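Long-range contact in disulfide bond protein A (Staphylococcus aureus, PDB 3BCI), which probably acts as a thiol:disulfide oxidoreductase of the DsbA family, introducing disulfide bonds into folding proteins: residues A75-L86 against L102-L112. Residues are numbered along the deposited sequence; the frame is centred on the assembly and turned at random.
Sequences APKSFLDFQKQL and LLDKHIKQLHL
The imidazole of His106 is sandwiched between two unlike groups. Leu86 CD1 lies over one face in a CH-pi contact, 4.3 Å from the ring centroid, while Gln109 NE2 sits over the centre of the opposite face. At the ring edge, His106 CE1 comes within 3.3 Å of Gln85 O, and water 2, in the ring plane, links ND1 to Phe82 O. Histidine suits this buried place, offering flat faces for packing and an edge nitrogen for water. Phe82, its CG anti to the backbone N (chi1 -177°), sends its ring toward helix 102-108. There Phe82 CE1 is 3.8 Å from His106 CB, and Ile107 CG1, Leu103 CD2 and Leu110 CD1 also border the ring. Farther along, Leu112 CD1 packs 3.8 Å from Ala75 CB, whose small methyl admits the branched leucine. The two extended glutamines share a weak bond, Gln109 NE2 to Gln85 OE1 (3.3 Å, 134° at the hydrogen). Waters 3 and 4 tie Gln85 OE1 and NE2 to the carbonyls of His106 and Gln109, and water 1 joins Ser78 OG to Leu110 O. The axes of segments 79-86 and 102-108 approach to 10.4 Å; both belong to the helical insertion that distinguishes DsbA from thioredoxin; Leu110 also touches helix 61-74. Chemically, an apolar core supplies the close packing, whereas along the polar margin the join relies mainly on bridging water.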
loop_
_atom_site.group_PDB
_atom_site.type_symbol
_atom_site.label_atom_id
_atom_site.label_comp_id
_atom_site.label_asym_id
_atom_site.label_seq_id
_atom_site.Cartn_x
_atom_site.Cartn_y
_atom_site.Cartn_z
ATOM N N ALA A 75 4.840 -9.634 -7.848
ATOM C CA ALA A 75 3.958 -10.636 -7.266
ATOM C C ALA A 75 2.639 -9.977 -6.894
ATOM O O ALA A 75 2.240 -9.969 -5.726
ATOM C CB ALA A 75 4.613 -11.269 -6.030
ATOM N N PRO A 76 1.935 -9.419 -7.893
ATOM C CA PRO A 76 0.653 -8.747 -7.667
ATOM C C PRO A 76 -0.384 -9.533 -6.874
ATOM O O PRO A 76 -1.109 -8.959 -6.058
ATOM C CB PRO A 76 0.181 -8.403 -9.085
ATOM C CG PRO A 76 0.875 -9.432 -9.947
ATOM C CD PRO A 76 2.245 -9.485 -9.333
ATOM N N LYS A 77 -0.461 -10.841 -7.096
ATOM C CA LYS A 77 -1.445 -11.647 -6.379
ATOM C C LYS A 77 -1.114 -11.815 -4.893
ATOM O O LYS A 77 -1.919 -12.345 -4.126
ATOM C CB LYS A 77 -1.599 -13.018 -7.052
ATOM C CG LYS A 77 -2.082 -12.929 -8.498
ATOM C CD LYS A 77 -2.319 -14.302 -9.121
ATOM C CE LYS A 77 -3.804 -14.618 -9.232
ATOM N NZ LYS A 77 -4.049 -15.960 -9.834
ATOM N N SER A 78 0.067 -11.354 -4.488
ATOM C CA SER A 78 0.496 -11.441 -3.091
ATOM C C SER A 78 0.549 -10.060 -2.438
ATOM O O SER A 78 0.798 -9.948 -1.243
ATOM C CB SER A 78 1.899 -12.059 -2.992
ATOM O OG SER A 78 1.946 -13.357 -3.544
ATOM N N PHE A 79 0.322 -9.015 -3.226
ATOM C CA PHE A 79 0.398 -7.646 -2.721
ATOM C C PHE A 79 -0.499 -7.329 -1.523
ATOM O O PHE A 79 -0.028 -6.770 -0.529
ATOM C CB PHE A 79 0.116 -6.653 -3.852
ATOM C CG PHE A 79 0.208 -5.209 -3.428
ATOM C CD1 PHE A 79 1.414 -4.677 -2.980
ATOM C CD2 PHE A 79 -0.917 -4.392 -3.449
ATOM C CE1 PHE A 79 1.495 -3.345 -2.553
ATOM C CE2 PHE A 79 -0.849 -3.066 -3.029
ATOM C CZ PHE A 79 0.357 -2.539 -2.579
ATOM N N LEU A 80 -1.782 -7.674 -1.606
ATOM C CA LEU A 80 -2.688 -7.383 -0.503
ATOM C C LEU A 80 -2.316 -8.113 0.786
ATOM O O LEU A 80 -2.506 -7.578 1.881
ATOM C CB LEU A 80 -4.137 -7.681 -0.908
ATOM C CG LEU A 80 -4.648 -6.710 -1.984
ATOM C CD1 LEU A 80 -6.101 -7.025 -2.321
ATOM C CD2 LEU A 80 -4.522 -5.271 -1.485
ATOM N N ASP A 81 -1.783 -9.328 0.674
ATOM C CA ASP A 81 -1.379 -10.056 1.871
ATOM C C ASP A 81 -0.169 -9.352 2.463
ATOM O O ASP A 81 -0.047 -9.212 3.680
ATOM C CB ASP A 81 -0.990 -11.504 1.554
ATOM C CG ASP A 81 -2.175 -12.358 1.169
ATOM O OD1 ASP A 81 -3.291 -12.114 1.674
ATOM O OD2 ASP A 81 -1.980 -13.291 0.369
ATOM N N PHE A 82 0.734 -8.923 1.586
ATOM C CA PHE A 82 1.940 -8.231 2.018
ATOM C C PHE A 82 1.558 -6.971 2.787
ATOM O O PHE A 82 2.083 -6.695 3.864
ATOM C CB PHE A 82 2.787 -7.836 0.807
ATOM C CG PHE A 82 4.083 -7.172 1.174
ATOM C CD1 PHE A 82 5.127 -7.915 1.703
ATOM C CD2 PHE A 82 4.235 -5.794 1.044
ATOM C CE1 PHE A 82 6.303 -7.297 2.100
ATOM C CE2 PHE A 82 5.408 -5.165 1.439
ATOM C CZ PHE A 82 6.444 -5.919 1.970
ATOM N N GLN A 83 0.635 -6.211 2.214
ATOM C CA GLN A 83 0.177 -4.971 2.806
ATOM C C GLN A 83 -0.445 -5.228 4.177
ATOM O O GLN A 83 -0.101 -4.572 5.163
ATOM C CB GLN A 83 -0.825 -4.317 1.853
ATOM C CG GLN A 83 -1.165 -2.892 2.163
ATOM C CD GLN A 83 -1.748 -2.177 0.962
ATOM O OE1 GLN A 83 -2.796 -2.561 0.444
ATOM N NE2 GLN A 83 -1.061 -1.133 0.507
ATOM N N LYS A 84 -1.346 -6.199 4.245
ATOM C CA LYS A 84 -1.997 -6.530 5.507
ATOM C C LYS A 84 -0.977 -6.944 6.560
ATOM O O LYS A 84 -0.993 -6.449 7.689
ATOM C CB LYS A 84 -3.006 -7.664 5.302
ATOM C CG LYS A 84 -3.660 -8.155 6.593
ATOM C CD LYS A 84 -4.786 -9.131 6.297
ATOM C CE LYS A 84 -4.265 -10.400 5.645
ATOM N NZ LYS A 84 -5.338 -11.116 4.900
ATOM N N GLN A 85 -0.088 -7.856 6.180
ATOM C CA GLN A 85 0.936 -8.356 7.086
ATOM C C GLN A 85 1.925 -7.281 7.523
ATOM O O GLN A 85 2.423 -7.316 8.650
ATOM C CB GLN A 85 1.678 -9.533 6.441
ATOM C CG GLN A 85 0.846 -10.815 6.376
ATOM C CD GLN A 85 1.522 -11.927 5.585
ATOM O OE1 GLN A 85 2.717 -12.183 5.744
ATOM N NE2 GLN A 85 0.751 -12.604 4.737
ATOM N N LEU A 86 2.211 -6.321 6.648
ATOM C CA LEU A 86 3.145 -5.261 7.010
ATOM C C LEU A 86 2.496 -4.293 8.007
ATOM O O LEU A 86 3.115 -3.914 9.000
ATOM C CB LEU A 86 3.626 -4.506 5.764
ATOM C CG LEU A 86 4.743 -3.474 5.995
ATOM C CD1 LEU A 86 5.916 -4.132 6.712
ATOM C CD2 LEU A 86 5.207 -2.903 4.660
ATOM N N LEU A 102 13.635 -6.539 8.393
ATOM C CA LEU A 102 12.217 -6.818 8.592
ATOM C C LEU A 102 11.488 -6.951 7.261
ATOM O O LEU A 102 10.650 -7.838 7.091
ATOM C CB LEU A 102 11.564 -5.716 9.436
ATOM C CG LEU A 102 10.060 -5.872 9.697
ATOM C CD1 LEU A 102 9.691 -5.225 11.021
ATOM C CD2 LEU A 102 9.266 -5.252 8.547
ATOM N N LEU A 103 11.800 -6.074 6.313
ATOM C CA LEU A 103 11.144 -6.147 5.011
ATOM C C LEU A 103 11.492 -7.450 4.284
ATOM O O LEU A 103 10.613 -8.101 3.718
ATOM C CB LEU A 103 11.518 -4.922 4.168
ATOM C CG LEU A 103 10.895 -3.631 4.723
ATOM C CD1 LEU A 103 11.529 -2.419 4.067
ATOM C CD2 LEU A 103 9.388 -3.648 4.489
ATOM N N ASP A 104 12.761 -7.849 4.305
ATOM C CA ASP A 104 13.138 -9.097 3.645
ATOM C C ASP A 104 12.375 -10.241 4.312
ATOM O O ASP A 104 11.879 -11.149 3.643
ATOM C CB ASP A 104 14.651 -9.342 3.745
ATOM C CG ASP A 104 15.455 -8.401 2.861
ATOM O OD1 ASP A 104 14.846 -7.628 2.096
ATOM O OD2 ASP A 104 16.701 -8.440 2.927
ATOM N N LYS A 105 12.271 -10.180 5.634
ATOM C CA LYS A 105 11.555 -11.203 6.385
ATOM C C LYS A 105 10.101 -11.270 5.919
ATOM O O LYS A 105 9.538 -12.348 5.739
ATOM C CB LYS A 105 11.610 -10.886 7.881
ATOM C CG LYS A 105 10.818 -11.843 8.762
ATOM C CD LYS A 105 11.083 -11.583 10.243
ATOM C CE LYS A 105 10.547 -10.233 10.700
ATOM N NZ LYS A 105 9.064 -10.218 10.747
ATOM N N HIS A 106 9.490 -10.111 5.718
ATOM C CA HIS A 106 8.103 -10.085 5.272
ATOM C C HIS A 106 7.949 -10.585 3.839
ATOM O O HIS A 106 6.975 -11.265 3.508
ATOM C CB HIS A 106 7.539 -8.675 5.431
ATOM C CG HIS A 106 7.071 -8.381 6.821
ATOM N ND1 HIS A 106 5.767 -8.043 7.110
ATOM C CD2 HIS A 106 7.720 -8.436 8.009
ATOM C CE1 HIS A 106 5.631 -7.902 8.418
ATOM N NE2 HIS A 106 6.799 -8.135 8.986
ATOM N N ILE A 107 8.916 -10.269 2.986
ATOM C CA ILE A 107 8.856 -10.729 1.606
ATOM C C ILE A 107 8.941 -12.258 1.583
ATOM O O ILE A 107 8.210 -12.922 0.847
ATOM C CB ILE A 107 10.008 -10.122 0.767
ATOM C CG1 ILE A 107 9.814 -8.603 0.661
ATOM C CG2 ILE A 107 10.040 -10.755 -0.627
ATOM C CD1 ILE A 107 11.004 -7.854 0.083
ATOM N N LYS A 108 9.820 -12.821 2.404
ATOM C CA LYS A 108 9.968 -14.271 2.452
ATOM C C LYS A 108 8.725 -14.943 3.038
ATOM O O LYS A 108 8.435 -16.099 2.731
ATOM C CB LYS A 108 11.215 -14.651 3.262
ATOM C CG LYS A 108 12.519 -14.198 2.609
ATOM C CD LYS A 108 13.737 -14.611 3.417
ATOM C CE LYS A 108 15.020 -14.184 2.724
ATOM N NZ LYS A 108 16.220 -14.542 3.531
ATOM N N GLN A 109 7.990 -14.218 3.877
ATOM C CA GLN A 109 6.769 -14.760 4.478
ATOM C C GLN A 109 5.682 -14.976 3.432
ATOM O O GLN A 109 4.682 -15.641 3.700
ATOM C CB GLN A 109 6.227 -13.823 5.563
ATOM C CG GLN A 109 6.995 -13.853 6.868
ATOM C CD GLN A 109 6.508 -12.807 7.856
ATOM O OE1 GLN A 109 7.054 -12.673 8.949
ATOM N NE2 GLN A 109 5.478 -12.058 7.474
ATOM N N LEU A 110 5.864 -14.402 2.246
ATOM C CA LEU A 110 4.880 -14.568 1.177
ATOM C C LEU A 110 5.011 -15.954 0.538
ATOM O O LEU A 110 4.088 -16.443 -0.117
ATOM C CB LEU A 110 5.068 -13.486 0.111
ATOM C CG LEU A 110 4.878 -12.037 0.572
ATOM C CD1 LEU A 110 5.125 -11.092 -0.595
ATOM C CD2 LEU A 110 3.473 -11.852 1.120
ATOM N N HIS A 111 6.171 -16.574 0.726
ATOM C CA HIS A 111 6.436 -17.907 0.192
ATOM C C HIS A 111 6.283 -18.018 -1.313
ATOM O O HIS A 111 5.618 -18.924 -1.819
ATOM C CB HIS A 111 5.532 -18.930 0.881
ATOM C CG HIS A 111 5.731 -18.991 2.362
ATOM N ND1 HIS A 111 6.982 -19.085 2.936
ATOM C CD2 HIS A 111 4.848 -18.947 3.386
ATOM C CE1 HIS A 111 6.860 -19.092 4.250
ATOM N NE2 HIS A 111 5.575 -19.009 4.550
ATOM N N LEU A 112 6.904 -17.085 -2.023
ATOM C CA LEU A 112 6.873 -17.079 -3.477
ATOM C C LEU A 112 7.991 -18.027 -3.883
ATOM O O LEU A 112 8.722 -18.526 -3.023
ATOM C CB LEU A 112 7.192 -15.679 -4.001
ATOM C CG LEU A 112 6.393 -14.513 -3.415
ATOM C CD1 LEU A 112 7.021 -13.200 -3.866
ATOM C CD2 LEU A 112 4.940 -14.597 -3.854
HETATM O O HOH W 1 2.079 -15.026 -1.546
HETATM O O HOH W 2 4.219 -7.910 4.976
HETATM O O HOH W 3 4.355 -10.698 4.187
HETATM O O HOH W 4 1.714 -15.303 3.459
#